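Side-chain contacts in Cgl0159-like domain-containing protein (Corynebacterium glutamicum, PDB 3FOK), which is of unknown function but folds as a TIM barrel, a scaffold shared by many enzymes, and may itself be an enzyme: residues 35-38 with 43-46; 49-54 with 272-277; 80-85 with 283-288; 94-99 with 138-143; 257-262 with 292-297. One frame throughout, in Å; residues are numbered along the deposited sequence.

The chain forms a parallel eight-stranded TIM barrel, and four of the five contacts gather where it closes. Strands 44-48 and 267-272 lie side by side there. Contact 1 uses the start of strand 44-48, and contact 2 joins the loops that follow the two strands; their centres are about 19 Å apart. Contacts 3 and 5 both use helix 284-295, and their centres are about 14 Å apart. Phe45 of contact 1 touches residues of contacts 2, 3 and 5. Contact 4 lies between the halves of contacts 2 and 3 in sequence, its centre about 27 Å from that of contact 5. The first and last barrel strands are thus held together, and contacts 2 and 4 both touch the third subunit.

Contact 1: residues 35-38 with 43-46; sequences RELL and KLFI
Leu37 and Leu44 supply the apolar part of this contact. Their side chains cross at about a right angle, and the methyl CD2 of Leu37 lies 3.6 Å from CD2 of Leu44. In Leu37 CG is anti to the backbone N (chi1 -150°), and this brings the end of the side chain nearer to the strand than its CB direction alone would suggest. The second methyl of Leu44, CD1, sits 3.3 Å from the carbonyl O of Leu37. One branched side chain thus touches both a methyl and a carbonyl of the loop.

The polar bonds lie inside 35-38. Arg35 folds back over its own loop. Its NE gives a hydrogen bond of 2.8 Å to Glu36 O, with an N-H...O angle of 165°. That oxygen lies almost in the guanidinium plane. Arg35 NH2 adds a weak bond of 2.9 Å to Leu37 O. The same NH2 comes within 4.2 Å of Leu44 CD1, so the methyl borders a charged group as well. Arg35 NH1 turns to a salt bridge with Asp86, whose other carboxylate oxygen is bonded to Phe45 N.

Leu44 begins strand 44-48 of the TIM barrel. The loop 35-38 comes just before it and covers the start of the strand; Leu37 also packs on Pro178, and Arg35 on Ile108. No hydrogen bond joins the two segments directly. The chemistry is consistent with a loop held in shape by Arg35, while leucine methyls and the shared partner Asp86 tie it to the barrel.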
# COMPACT_ATOMS: atom_id res chain seq x y z
N ARG A 35 -25.91 26.82 10.50
CA ARG A 35 -26.54 27.74 9.57
C ARG A 35 -26.40 27.23 8.15
O ARG A 35 -25.66 26.29 7.88
CB ARG A 35 -25.89 29.12 9.67
CG ARG A 35 -24.37 29.10 9.59
CD ARG A 35 -23.81 30.43 9.13
NE ARG A 35 -23.91 30.60 7.68
CZ ARG A 35 -23.50 31.67 7.02
NH1 ARG A 35 -22.96 32.70 7.67
NH2 ARG A 35 -23.62 31.73 5.70
N GLU A 36 -27.14 27.86 7.23
CA GLU A 36 -27.08 27.49 5.83
C GLU A 36 -25.70 27.89 5.33
O GLU A 36 -25.10 28.83 5.85
CB GLU A 36 -28.15 28.24 5.03
CG GLU A 36 -29.58 27.79 5.28
CD GLU A 36 -29.91 26.47 4.62
OE1 GLU A 36 -29.63 26.32 3.41
OE2 GLU A 36 -30.45 25.57 5.31
N LEU A 37 -25.20 27.18 4.33
CA LEU A 37 -23.89 27.48 3.78
C LEU A 37 -23.89 28.90 3.23
O LEU A 37 -23.11 29.75 3.66
CB LEU A 37 -23.55 26.51 2.65
CG LEU A 37 -22.08 26.17 2.40
CD1 LEU A 37 -21.94 25.62 0.99
CD2 LEU A 37 -21.19 27.39 2.57
N LEU A 38 -24.78 29.16 2.28
CA LEU A 38 -24.88 30.47 1.67
C LEU A 38 -26.01 31.31 2.25
O LEU A 38 -27.13 30.83 2.42
CB LEU A 38 -25.07 30.33 0.16
CG LEU A 38 -23.92 29.62 -0.56
CD1 LEU A 38 -24.28 29.42 -2.03
CD2 LEU A 38 -22.65 30.43 -0.43
N LYS A 43 -23.02 35.18 -0.80
CA LYS A 43 -21.58 35.35 -0.66
C LYS A 43 -21.06 34.68 0.61
O LYS A 43 -21.82 34.43 1.55
CB LYS A 43 -21.21 36.83 -0.65
CG LYS A 43 -20.91 37.41 -2.03
CD LYS A 43 -22.11 37.36 -2.95
CE LYS A 43 -21.83 38.08 -4.26
NZ LYS A 43 -20.71 37.46 -5.02
N LEU A 44 -19.75 34.42 0.63
CA LEU A 44 -19.13 33.76 1.77
C LEU A 44 -17.79 34.41 2.12
O LEU A 44 -17.00 34.71 1.24
CB LEU A 44 -18.93 32.28 1.43
CG LEU A 44 -18.85 31.21 2.52
CD1 LEU A 44 -20.14 31.19 3.33
CD2 LEU A 44 -18.61 29.86 1.87
N PHE A 45 -17.57 34.62 3.41
CA PHE A 45 -16.32 35.21 3.90
C PHE A 45 -15.80 34.35 5.04
O PHE A 45 -16.42 34.27 6.10
CB PHE A 45 -16.55 36.66 4.36
CG PHE A 45 -15.36 37.28 5.05
CD1 PHE A 45 -14.05 36.95 4.68
CD2 PHE A 45 -15.54 38.22 6.06
CE1 PHE A 45 -12.96 37.55 5.30
CE2 PHE A 45 -14.46 38.82 6.69
CZ PHE A 45 -13.16 38.49 6.30
N ILE A 46 -14.66 33.71 4.80
CA ILE A 46 -14.07 32.81 5.78
C ILE A 46 -12.63 33.18 6.14
O ILE A 46 -11.82 33.49 5.27
CB ILE A 46 -14.12 31.37 5.25
CG1 ILE A 46 -15.57 30.90 5.20
CG2 ILE A 46 -13.26 30.44 6.11
CD1 ILE A 46 -15.78 29.57 4.53

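Contact 2: residues 49-54 with 272-277; sequences ADHPAR and VGRTLL
His51 lays the NE2 corner of its ring against the bent side chain of Arg274. NE2 is 3.1 Å from Arg274 NE, 3.3 Å from Arg274 CD and 3.5 Å from Arg274 CG. The NE to NE2 approach is short, but its angle is poor and it is not a hydrogen bond. Arg274 NE lies at the edge of the imidazole, near its plane. The ring and the guanidinium are turned 44° from each other, so the two groups neither stack nor pair flat. With CG of Arg274 anti to the carbonyl carbon (chi1 -47°), CG starts beside the ring; the bends at chi2 (103°) and chi3 then carry CD and NE past its NE2 corner. Gly273, which has no side chain, lies beside it, with its CA 4.4 Å from His51 CE1. Asp50 OD2 stands 3.9 Å above one face of the ring, offset toward the rim.

Next to this polar pair is a small apolar one. Ala49 CB meets Leu277 CD1 at 4.3 Å. Leu277 N also bonds back to Gly273 O, a backbone bond that closes the turn 273-277.

The two loops follow strands 44-48 and 267-272, at the end of the barrel where TIM-barrel enzymes carry their active sites. Asp50 OD1 is hydrogen-bonded to Ser112 OG. The chemistry implies close polar packing without a direct bond: two nitrogens meet beside an acidic neighbour, a setting consistent with a binding pocket, though no ligand role is established.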
# COMPACT_ATOMS: atom_id res chain seq x y z
N ALA A 49 -6.80 29.82 9.21
CA ALA A 49 -5.75 29.68 10.21
C ALA A 49 -5.22 28.25 10.30
O ALA A 49 -4.98 27.74 11.38
CB ALA A 49 -6.26 30.14 11.58
N ASP A 50 -5.04 27.61 9.15
CA ASP A 50 -4.54 26.24 9.14
C ASP A 50 -3.05 26.16 8.78
O ASP A 50 -2.53 25.08 8.51
CB ASP A 50 -5.34 25.37 8.16
CG ASP A 50 -5.22 25.83 6.72
OD1 ASP A 50 -5.44 25.00 5.81
OD2 ASP A 50 -4.91 27.02 6.49
N HIS A 51 -2.38 27.31 8.80
CA HIS A 51 -0.96 27.37 8.46
C HIS A 51 0.00 26.71 9.46
O HIS A 51 0.92 26.00 9.06
CB HIS A 51 -0.53 28.83 8.26
CG HIS A 51 -1.51 29.65 7.50
ND1 HIS A 51 -2.74 30.01 8.02
CD2 HIS A 51 -1.44 30.21 6.26
CE1 HIS A 51 -3.38 30.75 7.13
NE2 HIS A 51 -2.62 30.89 6.06
N PRO A 52 -0.18 26.96 10.77
CA PRO A 52 0.71 26.37 11.77
C PRO A 52 0.95 24.87 11.60
O PRO A 52 2.10 24.42 11.59
CB PRO A 52 -0.00 26.69 13.08
CG PRO A 52 -0.67 27.99 12.79
CD PRO A 52 -1.25 27.75 11.42
N ALA A 53 -0.13 24.12 11.45
CA ALA A 53 -0.06 22.67 11.28
C ALA A 53 0.82 22.24 10.12
O ALA A 53 1.25 21.09 10.05
CB ALA A 53 -1.47 22.11 11.11
N ARG A 54 1.08 23.15 9.20
CA ARG A 54 1.91 22.84 8.05
C ARG A 54 3.35 23.32 8.28
O ARG A 54 4.19 23.26 7.38
CB ARG A 54 1.33 23.49 6.79
CG ARG A 54 1.90 22.92 5.52
CD ARG A 54 1.43 23.67 4.29
NE ARG A 54 2.53 23.73 3.34
CZ ARG A 54 3.33 24.78 3.19
NH1 ARG A 54 3.14 25.87 3.93
NH2 ARG A 54 4.34 24.74 2.34
N VAL A 272 -9.51 34.24 3.41
CA VAL A 272 -8.22 34.85 3.70
C VAL A 272 -7.76 34.64 5.14
O VAL A 272 -8.57 34.59 6.06
CB VAL A 272 -8.30 36.37 3.42
CG1 VAL A 272 -6.99 37.05 3.80
CG2 VAL A 272 -8.61 36.60 1.95
N GLY A 273 -6.45 34.53 5.32
CA GLY A 273 -5.91 34.32 6.65
C GLY A 273 -4.79 35.27 7.04
O GLY A 273 -5.02 36.26 7.73
N ARG A 274 -3.57 34.95 6.61
CA ARG A 274 -2.38 35.74 6.93
C ARG A 274 -2.59 37.26 6.96
O ARG A 274 -2.18 37.93 7.90
CB ARG A 274 -1.25 35.42 5.93
CG ARG A 274 -1.00 33.92 5.68
CD ARG A 274 -1.59 33.45 4.34
NE ARG A 274 -3.06 33.39 4.34
CZ ARG A 274 -3.80 33.15 3.26
NH1 ARG A 274 -3.23 32.95 2.09
NH2 ARG A 274 -5.11 33.10 3.37
N THR A 275 -3.23 37.81 5.92
CA THR A 275 -3.45 39.25 5.82
C THR A 275 -4.46 39.88 6.79
O THR A 275 -4.23 40.99 7.28
CB THR A 275 -3.85 39.63 4.38
OG1 THR A 275 -2.67 39.68 3.57
CG2 THR A 275 -4.55 40.98 4.34
N LEU A 276 -5.55 39.18 7.07
CA LEU A 276 -6.58 39.70 7.96
C LEU A 276 -6.21 39.56 9.44
O LEU A 276 -6.55 40.43 10.25
CB LEU A 276 -7.91 38.99 7.66
CG LEU A 276 -8.32 39.12 6.19
CD1 LEU A 276 -9.56 38.30 5.92
CD2 LEU A 276 -8.54 40.58 5.83
N LEU A 277 -5.54 38.47 9.78
CA LEU A 277 -5.07 38.25 11.15
C LEU A 277 -3.62 38.69 10.98
O LEU A 277 -3.03 38.42 9.94
CB LEU A 277 -5.09 36.76 11.50
CG LEU A 277 -6.36 35.94 11.30
CD1 LEU A 277 -6.00 34.46 11.33
CD2 LEU A 277 -7.38 36.27 12.37

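Contact 3: residues 80-85 with 283-288; sequences LSRPGV and DVAAAV
Val85 and Val288 meet methyl to methyl, CG1 to CG1, at 3.5 Å. In this TIM barrel the contact joins the turn that follows helix 69-81 to the start of helix 284-295. The two valines cross at about a right angle. In Val288 CG1 is anti to the backbone N (chi1 -179°), and that branch also reaches Arg82 CB at 4.1 Å. Arg82 then curls over the start of helix 284-295. Ala285 CB lies 4.0 Å above one face of its guanidinium, offset toward the rim. The main polar partner of this group is Asp289, one turn further along the helix, which forms a salt bridge with Arg82 NH2.

The next shell sets these positions. Residues 82-85 form a type II beta turn, with Gly84 at a positive phi. The turn brings Val85 against Phe45 of strand 44-48, which also packs on Val288. On the helix side Asp283 is the N-cap. Its carboxylate caps the first turn, and Ala285 is part of that turn. The capping bond runs from Ala286 N to Asp283 OD1, 3.0 Å long, and meets the oxygen from above the carboxylate plane, 46° out of it.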
# COMPACT_ATOMS: atom_id res chain seq x y z
N LEU A 80 -14.05 36.56 14.18
CA LEU A 80 -15.36 35.92 14.22
C LEU A 80 -16.44 36.77 14.86
O LEU A 80 -17.63 36.54 14.62
CB LEU A 80 -15.27 34.58 14.97
CG LEU A 80 -14.52 33.43 14.32
CD1 LEU A 80 -14.58 32.20 15.23
CD2 LEU A 80 -15.12 33.11 12.96
N SER A 81 -16.05 37.74 15.67
CA SER A 81 -17.03 38.60 16.34
C SER A 81 -17.50 39.74 15.44
O SER A 81 -18.56 40.31 15.66
CB SER A 81 -16.43 39.19 17.62
OG SER A 81 -15.41 40.11 17.32
N ARG A 82 -16.70 40.06 14.43
CA ARG A 82 -17.05 41.14 13.51
C ARG A 82 -18.18 40.72 12.58
O ARG A 82 -18.18 39.60 12.06
CB ARG A 82 -15.83 41.54 12.68
CG ARG A 82 -14.59 41.80 13.51
CD ARG A 82 -14.86 42.81 14.60
NE ARG A 82 -15.31 44.09 14.06
CZ ARG A 82 -15.60 45.15 14.79
NH1 ARG A 82 -15.50 45.09 16.11
NH2 ARG A 82 -15.99 46.28 14.21
N PRO A 83 -19.16 41.60 12.37
CA PRO A 83 -20.26 41.23 11.48
C PRO A 83 -19.72 41.02 10.07
O PRO A 83 -18.79 41.71 9.65
CB PRO A 83 -21.19 42.44 11.57
CG PRO A 83 -20.24 43.58 11.81
CD PRO A 83 -19.31 42.99 12.85
N GLY A 84 -20.27 40.04 9.36
CA GLY A 84 -19.81 39.78 8.01
C GLY A 84 -18.96 38.53 7.86
O GLY A 84 -18.85 38.00 6.76
N VAL A 85 -18.36 38.05 8.95
CA VAL A 85 -17.54 36.85 8.88
C VAL A 85 -18.42 35.61 9.06
O VAL A 85 -18.95 35.35 10.14
CB VAL A 85 -16.40 36.85 9.93
CG1 VAL A 85 -15.56 38.10 9.78
CG2 VAL A 85 -16.97 36.76 11.34
N ASP A 283 -4.23 46.36 13.90
CA ASP A 283 -5.68 46.51 13.95
C ASP A 283 -6.44 45.45 13.17
O ASP A 283 -6.85 45.65 12.03
CB ASP A 283 -6.09 47.89 13.45
CG ASP A 283 -7.40 48.35 14.05
OD1 ASP A 283 -8.31 47.49 14.21
OD2 ASP A 283 -7.53 49.55 14.38
N VAL A 284 -6.63 44.31 13.83
CA VAL A 284 -7.34 43.16 13.27
C VAL A 284 -8.81 43.46 13.00
O VAL A 284 -9.34 43.11 11.94
CB VAL A 284 -7.25 41.96 14.23
CG1 VAL A 284 -8.11 40.82 13.72
CG2 VAL A 284 -5.81 41.52 14.36
N ALA A 285 -9.47 44.09 13.96
CA ALA A 285 -10.88 44.42 13.82
C ALA A 285 -11.12 45.28 12.58
O ALA A 285 -12.11 45.12 11.88
CB ALA A 285 -11.37 45.16 15.06
N ALA A 286 -10.18 46.18 12.31
CA ALA A 286 -10.28 47.08 11.17
C ALA A 286 -10.07 46.34 9.85
O ALA A 286 -10.85 46.53 8.90
CB ALA A 286 -9.26 48.20 11.30
N ALA A 287 -9.03 45.52 9.78
CA ALA A 287 -8.75 44.77 8.56
C ALA A 287 -9.92 43.85 8.22
O ALA A 287 -10.37 43.81 7.08
CB ALA A 287 -7.47 43.96 8.73
N VAL A 288 -10.43 43.13 9.21
CA VAL A 288 -11.54 42.21 8.99
C VAL A 288 -12.81 42.92 8.51
O VAL A 288 -13.55 42.37 7.69
CB VAL A 288 -11.85 41.39 10.26
CG1 VAL A 288 -12.99 40.42 9.99
CG2 VAL A 288 -10.60 40.62 10.69

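Contact 4: residues 94-99 with 138-143; sequences IIDDLA and VDRGVD
Arg140 reaches from the end of helix 134-140 to Asp96 on helix 92-100. Both helices belong to the outer layer of the TIM barrel; the end of helix 134-140 faces the middle of helix 92-100, at an interface with the third subunit. The CB of Arg140 points toward the other helix, and the side chain runs past Ala26 and Phe29 of helix 23-30. Bends at chi2 (73°) and chi3 then swing the guanidinium up to the carboxylate.

At NE the chain meets a water, weakly, at 3.2 Å. The water accepts from NE and donates to Asp96 OD1 at 2.7 Å, so it bridges the two side chains. NH2 makes the direct contact. It forms a salt bridge with Asp96 OD1 at 3.5 Å. The N-H is well aligned (163°), yet the bond is weak because it is long. The oxygen lies at the edge of the guanidinium, near its plane. The two flat groups are 48° apart, which does not suit a two-pronged pairing. NH1 belongs to the strongest partner of the arginine, Asp215 of the third subunit, with which it forms a salt bridge.

Asp96 is shared in the same way, since its other oxygen faces the neighbour. Between two carboxylates, Arg140 probably keeps its positive charge. OD1 takes the water and Arg140 NH2, while OD2 accepts from the backbone N of Ser216 of the third subunit.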
# COMPACT_ATOMS: atom_id res chain seq x y z
N ILE A 94 -7.34 23.62 16.00
CA ILE A 94 -7.79 25.01 16.03
C ILE A 94 -9.31 25.07 16.17
O ILE A 94 -9.84 25.86 16.96
CB ILE A 94 -7.38 25.76 14.72
CG1 ILE A 94 -5.85 25.88 14.64
CG2 ILE A 94 -8.02 27.15 14.68
CD1 ILE A 94 -5.25 26.83 15.66
N ILE A 95 -10.01 24.23 15.42
CA ILE A 95 -11.46 24.22 15.47
C ILE A 95 -11.99 23.74 16.82
O ILE A 95 -12.93 24.32 17.35
CB ILE A 95 -12.05 23.35 14.34
CG1 ILE A 95 -11.66 23.96 12.99
CG2 ILE A 95 -13.56 23.28 14.46
CD1 ILE A 95 -12.05 25.42 12.82
N ASP A 96 -11.39 22.69 17.38
CA ASP A 96 -11.85 22.20 18.67
C ASP A 96 -11.76 23.29 19.74
O ASP A 96 -12.71 23.50 20.49
CB ASP A 96 -11.05 20.96 19.11
CG ASP A 96 -11.30 19.75 18.21
OD1 ASP A 96 -12.41 19.62 17.65
OD2 ASP A 96 -10.38 18.91 18.07
N ASP A 97 -10.63 24.00 19.81
CA ASP A 97 -10.51 25.06 20.80
C ASP A 97 -11.65 26.07 20.61
O ASP A 97 -12.44 26.30 21.52
CB ASP A 97 -9.16 25.78 20.70
CG ASP A 97 -8.01 24.92 21.18
OD1 ASP A 97 -8.23 24.06 22.05
OD2 ASP A 97 -6.87 25.12 20.69
N LEU A 98 -11.73 26.65 19.41
CA LEU A 98 -12.78 27.61 19.12
C LEU A 98 -14.17 27.04 19.44
O LEU A 98 -15.05 27.76 19.90
CB LEU A 98 -12.73 28.02 17.64
CG LEU A 98 -11.57 28.90 17.18
CD1 LEU A 98 -11.60 29.06 15.67
CD2 LEU A 98 -11.65 30.26 17.87
N ALA A 99 -14.35 25.75 19.20
CA ALA A 99 -15.64 25.12 19.49
C ALA A 99 -15.84 25.02 20.99
O ALA A 99 -16.92 25.32 21.51
CB ALA A 99 -15.70 23.73 18.85
N VAL A 138 -18.13 14.81 8.83
CA VAL A 138 -19.55 14.49 8.80
C VAL A 138 -20.04 14.27 10.23
O VAL A 138 -21.08 14.79 10.63
CB VAL A 138 -19.82 13.21 7.97
CG1 VAL A 138 -21.25 12.74 8.18
CG2 VAL A 138 -19.57 13.50 6.50
N ASP A 139 -19.29 13.49 11.00
CA ASP A 139 -19.65 13.19 12.38
C ASP A 139 -19.70 14.43 13.28
O ASP A 139 -20.60 14.58 14.10
CB ASP A 139 -18.65 12.21 12.99
CG ASP A 139 -18.83 12.05 14.49
OD1 ASP A 139 -19.85 11.48 14.92
OD2 ASP A 139 -17.94 12.52 15.24
N ARG A 140 -18.72 15.31 13.10
CA ARG A 140 -18.62 16.52 13.91
C ARG A 140 -19.56 17.63 13.46
O ARG A 140 -19.96 18.48 14.26
CB ARG A 140 -17.19 17.04 13.87
CG ARG A 140 -16.72 17.65 15.16
CD ARG A 140 -16.48 16.58 16.20
NE ARG A 140 -15.36 16.95 17.05
CZ ARG A 140 -14.72 16.12 17.86
NH1 ARG A 140 -15.11 14.85 17.95
NH2 ARG A 140 -13.69 16.55 18.57
N GLY A 141 -19.89 17.64 12.18
CA GLY A 141 -20.77 18.66 11.66
C GLY A 141 -20.06 19.82 11.00
O GLY A 141 -20.65 20.89 10.86
N VAL A 142 -18.80 19.64 10.60
CA VAL A 142 -18.12 20.75 9.94
C VAL A 142 -18.87 20.89 8.62
O VAL A 142 -19.37 19.92 8.06
CB VAL A 142 -16.62 20.46 9.66
CG1 VAL A 142 -15.98 19.80 10.87
CG2 VAL A 142 -16.47 19.64 8.42
N ASP A 143 -18.94 22.12 8.11
CA ASP A 143 -19.69 22.39 6.89
C ASP A 143 -18.95 22.33 5.57
O ASP A 143 -19.57 22.17 4.52
CB ASP A 143 -20.33 23.78 6.99
CG ASP A 143 -20.90 24.07 8.37
OD1 ASP A 143 -20.13 24.42 9.29
OD2 ASP A 143 -22.14 23.94 8.53
O HOH W 1 -13.33 18.70 15.30

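Contact 5: residues 257-262 with 292-297; sequences SWEHAL and ARLVHT
Glu259 and Leu294 cross at about a right angle, one from each helix. Glu259 leaves its helix with CG anti to the backbone N (chi1 -177°) and stays extended beyond it. This places the carboxylate beside the leucine, with OE2 3.7 Å from Leu294 CD1. It is a plain contact of an oxygen with a methyl. Glu259 is exposed, so the carboxylate lies at the outer border of the contact.

Leu262 follows about one turn further along the chain. Its CB points toward helix 284-295, and its methyl CD2 does the touching. CD2 is 3.5 Å from the carbonyl O of Leu294, 4.4 Å from Leu294 CB and 4.3 Å from Val295 CG2. The methyl therefore rests on both backbone and side chains at the end of the helix. Leu294 in turn gives the largest share of the buried surface. No hydrogen bond joins the two segments.

The inner side is covered by the barrel. Leu262 and Val295 both pack on Leu270 of strand 267-272, and Leu262 also touches Leu242 of strand 240-243. Helices 252-261 and 284-295 thus lie on the outside of the barrel, with strand 267-272 on the inner side, touched by residues of both segments.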
# COMPACT_ATOMS: atom_id res chain seq x y z
N SER A 257 -7.56 44.88 -5.47
CA SER A 257 -7.53 43.76 -6.39
C SER A 257 -8.62 42.75 -6.04
O SER A 257 -9.21 42.14 -6.93
CB SER A 257 -6.16 43.08 -6.35
OG SER A 257 -5.86 42.59 -5.06
N TRP A 258 -8.89 42.58 -4.75
CA TRP A 258 -9.93 41.67 -4.30
C TRP A 258 -11.28 42.20 -4.75
O TRP A 258 -12.11 41.47 -5.29
CB TRP A 258 -9.93 41.55 -2.77
CG TRP A 258 -8.70 40.95 -2.18
CD1 TRP A 258 -7.62 40.45 -2.85
CD2 TRP A 258 -8.42 40.77 -0.78
NE1 TRP A 258 -6.68 39.97 -1.96
CE2 TRP A 258 -7.15 40.16 -0.68
CE3 TRP A 258 -9.12 41.07 0.40
CZ2 TRP A 258 -6.56 39.84 0.55
CZ3 TRP A 258 -8.53 40.75 1.62
CH2 TRP A 258 -7.27 40.14 1.68
N GLU A 259 -11.49 43.49 -4.51
CA GLU A 259 -12.74 44.15 -4.88
C GLU A 259 -13.06 43.93 -6.35
O GLU A 259 -14.21 43.67 -6.71
CB GLU A 259 -12.64 45.64 -4.56
CG GLU A 259 -13.92 46.43 -4.84
CD GLU A 259 -13.84 47.86 -4.32
OE1 GLU A 259 -12.86 48.56 -4.65
OE2 GLU A 259 -14.76 48.28 -3.59
N HIS A 260 -12.05 44.03 -7.21
CA HIS A 260 -12.26 43.83 -8.64
C HIS A 260 -12.60 42.37 -8.95
O HIS A 260 -13.60 42.09 -9.61
CB HIS A 260 -11.03 44.22 -9.45
CG HIS A 260 -11.08 43.74 -10.87
ND1 HIS A 260 -12.01 44.20 -11.78
CD2 HIS A 260 -10.36 42.79 -11.51
CE1 HIS A 260 -11.87 43.55 -12.92
NE2 HIS A 260 -10.88 42.69 -12.78
N ALA A 261 -11.75 41.47 -8.50
CA ALA A 261 -11.94 40.04 -8.74
C ALA A 261 -13.28 39.57 -8.19
O ALA A 261 -13.93 38.70 -8.77
CB ALA A 261 -10.80 39.25 -8.09
N LEU A 262 -13.68 40.16 -7.07
CA LEU A 262 -14.94 39.82 -6.41
C LEU A 262 -16.16 40.03 -7.32
O LEU A 262 -17.24 39.50 -7.04
CB LEU A 262 -15.08 40.65 -5.14
CG LEU A 262 -15.25 39.95 -3.79
CD1 LEU A 262 -14.50 38.63 -3.76
CD2 LEU A 262 -14.75 40.87 -2.69
N ALA A 292 -14.74 42.32 5.18
CA ALA A 292 -16.14 41.98 5.40
C ALA A 292 -17.08 42.82 4.55
O ALA A 292 -17.95 42.29 3.86
CB ALA A 292 -16.48 42.14 6.87
N ARG A 293 -16.91 44.14 4.62
CA ARG A 293 -17.77 45.05 3.87
C ARG A 293 -17.47 45.03 2.38
O ARG A 293 -18.12 45.72 1.59
CB ARG A 293 -17.63 46.47 4.46
CG ARG A 293 -18.17 46.54 5.90
CD ARG A 293 -17.89 47.87 6.61
NE ARG A 293 -16.46 48.16 6.72
CZ ARG A 293 -15.95 49.10 7.52
NH1 ARG A 293 -16.74 49.83 8.29
NH2 ARG A 293 -14.63 49.30 7.53
N LEU A 294 -16.50 44.22 2.00
CA LEU A 294 -16.11 44.07 0.60
C LEU A 294 -16.87 42.86 0.04
O LEU A 294 -17.21 42.81 -1.14
CB LEU A 294 -14.60 43.84 0.51
CG LEU A 294 -13.80 44.60 -0.55
CD1 LEU A 294 -14.24 46.06 -0.62
CD2 LEU A 294 -12.32 44.51 -0.19
N VAL A 295 -17.13 41.89 0.92
CA VAL A 295 -17.84 40.66 0.56
C VAL A 295 -19.35 40.83 0.74
O VAL A 295 -20.12 40.52 -0.17
CB VAL A 295 -17.35 39.47 1.42
CG1 VAL A 295 -18.17 38.24 1.12
CG2 VAL A 295 -15.87 39.20 1.14
N HIS A 296 -19.76 41.28 1.92
CA HIS A 296 -21.17 41.51 2.19
C HIS A 296 -21.40 43.01 2.20
O HIS A 296 -21.26 43.67 3.23
CB HIS A 296 -21.58 40.91 3.53
CG HIS A 296 -21.63 39.41 3.53
ND1 HIS A 296 -20.53 38.64 3.82
CD2 HIS A 296 -22.63 38.56 3.23
CE1 HIS A 296 -20.85 37.36 3.68
NE2 HIS A 296 -22.12 37.28 3.32
N THR A 297 -21.76 43.55 1.04
CA THR A 297 -21.99 44.98 0.90
C THR A 297 -23.22 45.44 1.68
O THR A 297 -23.83 46.46 1.35
CB THR A 297 -22.14 45.37 -0.58
OG1 THR A 297 -23.26 44.68 -1.15
CG2 THR A 297 -20.88 45.00 -1.35